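Local coordinates for protein alpha-1,2-mannosidase (Trichoderma reesei, PDB 1HCU) that probably trims alpha-1,2-linked mannose residues from high-mannose N-linked glycans, as a calcium-dependent glycosidase of glycosyl hydrolase family 47, at residues H37-P42 against S46-R51; L293-G298 against S302-H307. All blocks are in the same frame, centred on the assembly; numbering follows the deposited sequence.

Contact 1 (H37-P42 against S46-R51); sequences HDDLHP and SFDDER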
ATOM      1  N   HIS A  37     -16.204 -15.298  -0.223  1.00 21.56           N
ATOM      2  CA  HIS A  37     -16.371 -14.074  -1.000  1.00 20.12           C
ATOM      3  C   HIS A  37     -15.233 -13.111  -0.668  1.00 18.97           C
ATOM      4  O   HIS A  37     -14.471 -13.351   0.265  1.00 18.68           O
ATOM      5  CB  HIS A  37     -17.733 -13.452  -0.706  1.00 21.38           C
ATOM      6  CG  HIS A  37     -18.882 -14.290  -1.181  1.00 24.34           C
ATOM      7  ND1 HIS A  37     -19.252 -14.368  -2.506  1.00 24.86           N
ATOM      8  CD2 HIS A  37     -19.713 -15.125  -0.511  1.00 24.16           C
ATOM      9  CE1 HIS A  37     -20.259 -15.214  -2.633  1.00 23.59           C
ATOM     10  NE2 HIS A  37     -20.557 -15.688  -1.437  1.00 23.87           N
ATOM     11  N   ASP A  38     -15.108 -12.025  -1.418  1.00 17.52           N
ATOM     12  CA  ASP A  38     -14.011 -11.091  -1.190  1.00 17.03           C
ATOM     13  C   ASP A  38     -14.014 -10.297   0.114  1.00 17.87           C
ATOM     14  O   ASP A  38     -13.033 -10.328   0.859  1.00 17.35           O
ATOM     15  CB  ASP A  38     -13.886 -10.115  -2.367  1.00 16.55           C
ATOM     16  CG  ASP A  38     -13.604 -10.816  -3.677  1.00 18.57           C
ATOM     17  OD1 ASP A  38     -12.767 -11.743  -3.702  1.00 20.95           O
ATOM     18  OD2 ASP A  38     -14.215 -10.435  -4.694  1.00 22.46           O
ATOM     19  N   ASP A  39     -15.098  -9.581   0.394  1.00 17.53           N
ATOM     20  CA  ASP A  39     -15.141  -8.756   1.598  1.00 19.52           C
ATOM     21  C   ASP A  39     -16.395  -8.901   2.455  1.00 20.16           C
ATOM     22  O   ASP A  39     -17.476  -9.217   1.968  1.00 18.81           O
ATOM     23  CB  ASP A  39     -14.978  -7.277   1.226  1.00 20.84           C
ATOM     24  CG  ASP A  39     -13.724  -7.007   0.422  1.00 21.99           C
ATOM     25  OD1 ASP A  39     -12.614  -7.244   0.938  1.00 24.21           O
ATOM     26  OD2 ASP A  39     -13.845  -6.555  -0.731  1.00 24.84           O
ATOM     27  N   LEU A  40     -16.230  -8.638   3.745  1.00 20.41           N
ATOM     28  CA  LEU A  40     -17.325  -8.714   4.696  1.00 20.66           C
ATOM     29  C   LEU A  40     -17.881  -7.335   5.036  1.00 20.77           C
ATOM     30  O   LEU A  40     -17.142  -6.350   5.122  1.00 20.31           O
ATOM     31  CB  LEU A  40     -16.856  -9.371   5.992  1.00 19.49           C
ATOM     32  CG  LEU A  40     -17.824  -9.239   7.177  1.00 18.48           C
ATOM     33  CD1 LEU A  40     -18.952 -10.266   7.055  1.00 14.02           C
ATOM     34  CD2 LEU A  40     -17.052  -9.449   8.476  1.00 17.41           C
ATOM     35  N   HIS A  41     -19.197  -7.280   5.209  1.00 20.83           N
ATOM     36  CA  HIS A  41     -19.877  -6.056   5.605  1.00 21.24           C
ATOM     37  C   HIS A  41     -20.319  -6.398   7.018  1.00 21.29           C
ATOM     38  O   HIS A  41     -21.369  -7.008   7.228  1.00 22.03           O
ATOM     39  CB  HIS A  41     -21.065  -5.779   4.689  1.00 21.15           C
ATOM     40  CG  HIS A  41     -20.671  -5.474   3.278  1.00 21.75           C
ATOM     41  ND1 HIS A  41     -21.589  -5.200   2.289  1.00 22.77           N
ATOM     42  CD2 HIS A  41     -19.454  -5.396   2.690  1.00 22.54           C
ATOM     43  CE1 HIS A  41     -20.959  -4.967   1.152  1.00 20.30           C
ATOM     44  NE2 HIS A  41     -19.662  -5.079   1.369  1.00 21.66           N
ATOM     45  N   PRO A  42     -19.494  -6.022   8.007  1.00 20.83           N
ATOM     46  CA  PRO A  42     -19.659  -6.234   9.451  1.00 21.41           C
ATOM     47  C   PRO A  42     -20.995  -5.882  10.111  1.00 22.02           C
ATOM     48  O   PRO A  42     -21.366  -6.501  11.107  1.00 21.80           O
ATOM     49  CB  PRO A  42     -18.479  -5.462  10.049  1.00 19.33           C
ATOM     50  CG  PRO A  42     -18.279  -4.356   9.072  1.00 19.96           C
ATOM     51  CD  PRO A  42     -18.409  -5.058   7.746  1.00 19.35           C
ATOM     52  N   SER A  46     -23.315  -8.983   5.491  1.00 25.13           N
ATOM     53  CA  SER A  46     -23.388  -9.450   4.111  1.00 24.67           C
ATOM     54  C   SER A  46     -21.981  -9.393   3.517  1.00 23.47           C
ATOM     55  O   SER A  46     -20.996  -9.259   4.244  1.00 22.88           O
ATOM     56  CB  SER A  46     -24.345  -8.590   3.279  1.00 23.61           C
ATOM     57  OG  SER A  46     -23.875  -7.260   3.161  1.00 26.12           O
ATOM     58  N   PHE A  47     -21.886  -9.482   2.199  1.00 22.37           N
ATOM     59  CA  PHE A  47     -20.589  -9.476   1.542  1.00 21.31           C
ATOM     60  C   PHE A  47     -20.654  -8.879   0.151  1.00 21.36           C
ATOM     61  O   PHE A  47     -21.723  -8.516  -0.338  1.00 18.24           O
ATOM     62  CB  PHE A  47     -20.065 -10.908   1.431  1.00 21.66           C
ATOM     63  CG  PHE A  47     -20.999 -11.837   0.700  1.00 24.54           C
ATOM     64  CD1 PHE A  47     -21.166 -11.747  -0.682  1.00 25.96           C
ATOM     65  CD2 PHE A  47     -21.732 -12.789   1.397  1.00 25.55           C
ATOM     66  CE1 PHE A  47     -22.053 -12.593  -1.360  1.00 24.89           C
ATOM     67  CE2 PHE A  47     -22.621 -13.640   0.734  1.00 27.78           C
ATOM     68  CZ  PHE A  47     -22.780 -13.540  -0.650  1.00 28.35           C
ATOM     69  N   ASP A  48     -19.489  -8.784  -0.479  1.00 21.03           N
ATOM     70  CA  ASP A  48     -19.391  -8.282  -1.838  1.00 21.56           C
ATOM     71  C   ASP A  48     -18.237  -9.004  -2.507  1.00 21.70           C
ATOM     72  O   ASP A  48     -17.462  -9.700  -1.840  1.00 21.42           O
ATOM     73  CB  ASP A  48     -19.158  -6.764  -1.858  1.00 21.43           C
ATOM     74  CG  ASP A  48     -17.753  -6.364  -1.425  1.00 24.27           C
ATOM     75  OD1 ASP A  48     -17.644  -5.498  -0.529  1.00 24.16           O
ATOM     76  OD2 ASP A  48     -16.758  -6.889  -1.982  1.00 22.69           O
ATOM     77  N   ASP A  49     -18.137  -8.858  -3.823  1.00 20.70           N
ATOM     78  CA  ASP A  49     -17.052  -9.463  -4.579  1.00 21.10           C
ATOM     79  C   ASP A  49     -16.370  -8.425  -5.482  1.00 21.62           C
ATOM     80  O   ASP A  49     -16.264  -8.624  -6.694  1.00 21.94           O
ATOM     81  CB  ASP A  49     -17.574 -10.647  -5.401  1.00 18.83           C
ATOM     82  CG  ASP A  49     -17.752 -11.911  -4.562  1.00 19.79           C
ATOM     83  OD1 ASP A  49     -16.792 -12.303  -3.865  1.00 17.92           O
ATOM     84  OD2 ASP A  49     -18.846 -12.522  -4.602  1.00 19.64           O
ATOM     85  N   GLU A  50     -15.914  -7.320  -4.882  1.00 22.78           N
ATOM     86  CA  GLU A  50     -15.237  -6.239  -5.616  1.00 24.26           C
ATOM     87  C   GLU A  50     -13.943  -6.730  -6.246  1.00 21.60           C
ATOM     88  O   GLU A  50     -13.455  -6.156  -7.215  1.00 21.54           O
ATOM     89  CB  GLU A  50     -14.881  -5.066  -4.690  1.00 27.81           C
ATOM     90  CG  GLU A  50     -16.054  -4.377  -4.016  1.00 35.35           C
ATOM     91  CD  GLU A  50     -15.621  -3.185  -3.152  1.00 39.54           C
ATOM     92  OE1 GLU A  50     -14.715  -3.348  -2.296  1.00 40.50           O
ATOM     93  OE2 GLU A  50     -16.191  -2.086  -3.326  1.00 41.35           O
ATOM     94  N   ARG A  51     -13.387  -7.786  -5.673  1.00 20.35           N
ATOM     95  CA  ARG A  51     -12.136  -8.347  -6.155  1.00 18.51           C
ATOM     96  C   ARG A  51     -12.385  -9.559  -7.049  1.00 18.25           C
ATOM     97  O   ARG A  51     -11.701 -10.582  -6.943  1.00 16.63           O
ATOM     98  CB  ARG A  51     -11.265  -8.736  -4.958  1.00 17.88           C
ATOM     99  CG  ARG A  51      -9.881  -8.081  -4.903  1.00 20.35           C
ATOM    100  CD  ARG A  51      -9.927  -6.552  -5.032  1.00 18.11           C
ATOM    101  NE  ARG A  51     -10.002  -6.143  -6.432  1.00 15.63           N
ATOM    102  CZ  ARG A  51     -10.306  -4.919  -6.846  1.00 17.42           C
ATOM    103  NH1 ARG A  51     -10.565  -3.956  -5.966  1.00 17.39           N
ATOM    104  NH2 ARG A  51     -10.376  -4.668  -8.146  1.00 15.74           N
TER

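Contact 2 (L293-G298 against S302-H307); sequences LSSYNG and SPNSGH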
ATOM      1  N   LEU A 293       2.911  16.906   1.641  1.00 15.00           N
ATOM      2  CA  LEU A 293       3.318  16.837   0.242  1.00 14.70           C
ATOM      3  C   LEU A 293       2.203  17.392  -0.648  1.00 16.24           C
ATOM      4  O   LEU A 293       1.050  16.937  -0.579  1.00 16.30           O
ATOM      5  CB  LEU A 293       3.642  15.387  -0.161  1.00 12.27           C
ATOM      6  CG  LEU A 293       4.842  14.726   0.541  1.00 12.16           C
ATOM      7  CD1 LEU A 293       5.187  13.376  -0.108  1.00  7.82           C
ATOM      8  CD2 LEU A 293       6.033  15.658   0.454  1.00  9.12           C
ATOM      9  N   SER A 294       2.542  18.389  -1.465  1.00 14.57           N
ATOM     10  CA  SER A 294       1.578  18.988  -2.386  1.00 14.27           C
ATOM     11  C   SER A 294       1.575  18.162  -3.665  1.00 13.38           C
ATOM     12  O   SER A 294       2.495  17.375  -3.898  1.00 10.72           O
ATOM     13  CB  SER A 294       1.974  20.426  -2.751  1.00 15.04           C
ATOM     14  OG  SER A 294       1.868  21.313  -1.650  1.00 20.98           O
ATOM     15  N   SER A 295       0.536  18.341  -4.478  1.00 11.19           N
ATOM     16  CA  SER A 295       0.431  17.658  -5.759  1.00 12.46           C
ATOM     17  C   SER A 295       1.015  18.667  -6.733  1.00 12.59           C
ATOM     18  O   SER A 295       1.255  19.819  -6.358  1.00 12.37           O
ATOM     19  CB  SER A 295      -1.027  17.386  -6.116  1.00 13.27           C
ATOM     20  OG  SER A 295      -1.733  18.603  -6.268  1.00 14.81           O
ATOM     21  N   TYR A 296       1.231  18.263  -7.980  1.00 11.99           N
ATOM     22  CA  TYR A 296       1.818  19.182  -8.945  1.00  9.22           C
ATOM     23  C   TYR A 296       1.326  19.010 -10.365  1.00 10.07           C
ATOM     24  O   TYR A 296       0.791  17.969 -10.738  1.00 10.37           O
ATOM     25  CB  TYR A 296       3.348  19.051  -8.924  1.00  6.85           C
ATOM     26  CG  TYR A 296       3.854  17.696  -9.375  1.00  7.61           C
ATOM     27  CD1 TYR A 296       4.034  17.407 -10.734  1.00  5.85           C
ATOM     28  CD2 TYR A 296       4.117  16.683  -8.448  1.00  5.65           C
ATOM     29  CE1 TYR A 296       4.460  16.132 -11.158  1.00  4.42           C
ATOM     30  CE2 TYR A 296       4.540  15.416  -8.861  1.00  8.07           C
ATOM     31  CZ  TYR A 296       4.707  15.149 -10.217  1.00  6.64           C
ATOM     32  OH  TYR A 296       5.103  13.901 -10.619  1.00  8.72           O
ATOM     33  N   ASN A 297       1.524  20.060 -11.147  1.00 10.91           N
ATOM     34  CA  ASN A 297       1.160  20.089 -12.547  1.00 12.65           C
ATOM     35  C   ASN A 297       2.058  21.174 -13.108  1.00 13.09           C
ATOM     36  O   ASN A 297       1.810  22.367 -12.924  1.00 12.43           O
ATOM     37  CB  ASN A 297      -0.318  20.447 -12.716  1.00 13.50           C
ATOM     38  CG  ASN A 297      -0.803  20.238 -14.140  1.00 16.34           C
ATOM     39  OD1 ASN A 297      -2.000  20.201 -14.401  1.00 18.86           O
ATOM     40  ND2 ASN A 297       0.130  20.102 -15.068  1.00 16.51           N
ATOM     41  N   GLY A 298       3.121  20.755 -13.783  1.00 15.09           N
ATOM     42  CA  GLY A 298       4.070  21.715 -14.309  1.00 16.91           C
ATOM     43  C   GLY A 298       4.884  22.148 -13.105  1.00 18.78           C
ATOM     44  O   GLY A 298       5.121  21.344 -12.201  1.00 18.49           O
ATOM     45  N   SER A 302      -0.134  22.213  -5.701  1.00 16.43           N
ATOM     46  CA  SER A 302      -1.414  22.457  -5.052  1.00 16.84           C
ATOM     47  C   SER A 302      -1.419  21.917  -3.621  1.00 16.33           C
ATOM     48  O   SER A 302      -1.165  20.733  -3.401  1.00 16.12           O
ATOM     49  CB  SER A 302      -2.528  21.806  -5.872  1.00 16.08           C
ATOM     50  OG  SER A 302      -3.781  21.983  -5.239  1.00 21.13           O
ATOM     51  N   PRO A 303      -1.724  22.779  -2.636  1.00 16.43           N
ATOM     52  CA  PRO A 303      -1.778  22.474  -1.195  1.00 18.05           C
ATOM     53  C   PRO A 303      -2.839  21.453  -0.755  1.00 18.62           C
ATOM     54  O   PRO A 303      -3.598  21.716   0.177  1.00 18.92           O
ATOM     55  CB  PRO A 303      -2.041  23.844  -0.548  1.00 18.95           C
ATOM     56  CG  PRO A 303      -1.664  24.845  -1.603  1.00 19.24           C
ATOM     57  CD  PRO A 303      -2.095  24.182  -2.881  1.00 16.72           C
ATOM     58  N   ASN A 304      -2.897  20.306  -1.423  1.00 18.87           N
ATOM     59  CA  ASN A 304      -3.856  19.263  -1.071  1.00 19.01           C
ATOM     60  C   ASN A 304      -3.191  17.888  -0.940  1.00 17.02           C
ATOM     61  O   ASN A 304      -2.230  17.576  -1.651  1.00 14.36           O
ATOM     62  CB  ASN A 304      -5.012  19.200  -2.086  1.00 24.27           C
ATOM     63  CG  ASN A 304      -4.539  19.048  -3.529  1.00 32.04           C
ATOM     64  OD1 ASN A 304      -5.349  19.056  -4.459  1.00 36.51           O
ATOM     65  ND2 ASN A 304      -3.229  18.910  -3.724  1.00 35.84           N
ATOM     66  N   SER A 305      -3.701  17.077  -0.019  1.00 13.22           N
ATOM     67  CA  SER A 305      -3.145  15.754   0.205  1.00 13.42           C
ATOM     68  C   SER A 305      -4.167  14.862   0.906  1.00 12.96           C
ATOM     69  O   SER A 305      -5.323  15.242   1.061  1.00 13.48           O
ATOM     70  CB  SER A 305      -1.860  15.873   1.026  1.00 12.52           C
ATOM     71  OG  SER A 305      -1.061  14.712   0.919  1.00 12.29           O
ATOM     72  N   GLY A 306      -3.754  13.674   1.329  1.00 14.44           N
ATOM     73  CA  GLY A 306      -4.699  12.788   1.983  1.00 11.88           C
ATOM     74  C   GLY A 306      -4.025  11.583   2.582  1.00 10.99           C
ATOM     75  O   GLY A 306      -2.802  11.483   2.584  1.00 12.50           O
ATOM     76  N   HIS A 307      -4.831  10.649   3.066  1.00 11.86           N
ATOM     77  CA  HIS A 307      -4.315   9.447   3.705  1.00 11.05           C
ATOM     78  C   HIS A 307      -3.422   8.574   2.812  1.00 12.18           C
ATOM     79  O   HIS A 307      -2.519   7.905   3.312  1.00 12.24           O
ATOM     80  CB  HIS A 307      -5.487   8.636   4.250  1.00 11.44           C
ATOM     81  CG  HIS A 307      -5.115   7.716   5.367  1.00 12.81           C
ATOM     82  ND1 HIS A 307      -4.258   6.651   5.199  1.00 12.22           N
ATOM     83  CD2 HIS A 307      -5.497   7.692   6.666  1.00 13.01           C
ATOM     84  CE1 HIS A 307      -4.131   6.007   6.345  1.00 12.47           C
ATOM     85  NE2 HIS A 307      -4.873   6.617   7.250  1.00 13.99           N
TER
HETATM   86  O   HOH W   1      -0.415  14.829  -1.716  1.00 15.46           O

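Contact 1 (H37-P42 against S46-R51)
Asp39 and Asp48 form an antiparallel hydrogen-bonded pair, Asp39 N to Asp48 O at 3.3 Å and Asp48 N to Asp39 O at 3.2 Å, and because Asp38 also faces Asp48 the hairpin of strands 39-41 and 46-48 carries a classic beta bulge. Leu40 and Phe47 make the neighbouring non-hydrogen-bonded pair. From their face of the sheet the Phe47 ring reaches back over His37 in an offset stack, with centroids 3.5 Å apart and planes at 7°. Phe47 CG sits between its own backbone N and carbonyl carbon (chi1 57°), which swings the ring over the imidazole. ND1 of the same imidazole donates to Asp49 OD2 at 2.8 Å, meeting the carboxylate on its syn side, while Asp49 OD1 accepts from Asp38 N at 3.0 Å on the anti side. With an alanine in place of His37, the Phe47 ring would probably lose its stacking mate and Asp49 OD2 its imidazole donor.

The face of Asp39 and His41 is acidic. His41 NE2 donates to Asp48 OD1 at 2.8 Å, and Asp48 OD2 takes Glu50 N at 3.1 Å, closing an Asx turn, so both oxygens of that carboxylate are engaged. Asp39 OD2 comes within 3.2 Å of Asp48 OD2, an acceptor pair with Glu50 OE1 also near, and Glu450 brings a further carboxylate close to Glu50. Buried Asp38 is gripped by backbone: OD1 accepts from Gly55 N and Ser56 N, OD2 from Gly53 N and, weakly, Arg51 N. Asp38 thus helps hold the 51-56 backbone, and the Arg51 side chain runs on to touch Glu100, a predicted proton donor. Chemically, the acids around Asp48 would probably favour a positively charged His41, and the close carboxylates would probably raise one another's pKa.

Contact 2 (L293-G298 against S302-H307)
Leu293 meets Ser305 through a bridging water: water 1 donates to Leu293 O at 2.8 Å and lies 2.7 Å from Ser305 OG, hydrogen-bonded to both. Tyr339 OH is hydrogen-bonded to Ser305 OG and to Leu293 N, so this tyrosine of helix 326-344 ties the same two residues a second time, while the Leu293 side chain turns from the contact to pack on Phe331 and Leu335 of that helix. Ser294 contributes mainly carbon, its CB resting 3.2 Å from Ser302 O.

Ser295 carries the pairing of the beta hairpin of strands 292-297 and 300-306, within an antiparallel sheet that also takes in 237-238, 281-282 and 354-356. With Ser302 it forms an antiparallel hydrogen-bonded pair, Ser295 N reaching Ser302 O at 3.1 Å and Ser302 N returning to Ser295 O at 2.8 Å, the latter donor 39° above the carbonyl plane. The Ser295 hydroxyl, held between backbone N and carbonyl carbon (chi1 63°), accepts from Asn304 ND2 at 3.0 Å; OG lies in the amide plane and the bond is nearly straight (166°).

Asn304 N also donates to Ser302 O, at 2.7 Å, across an inverse gamma turn centred on Pro303. Ser302 O is thus held by two amides from opposite faces of its plane. Beyond the single bridge, the Asn304-Ser295 side-chain bond and the water add to the joining.

Following the chain from the N terminus, contact 1 comes after helix 13-33 and closes the short turn between strands 39-41 and 46-48, ahead of helix 56-67. Contact 2 closes the hairpin of strands 292-297 and 300-306, ahead of helix 312-323. The two are in series, neither nesting nor crossing, with centres 32 Å and nearest atoms about 16 Å apart. Contact 1 joins a two-stranded sheet to helices 13-33 and 98-117; contact 2 belongs to a larger antiparallel sheet backed by helix 326-344. The Arg51 side chain lies about 3 Å from that of Glu100 and the Leu293 side chain about 9 Å from that of Asp245, both predicted active-site residues, consistent with both hairpins lying near the active site.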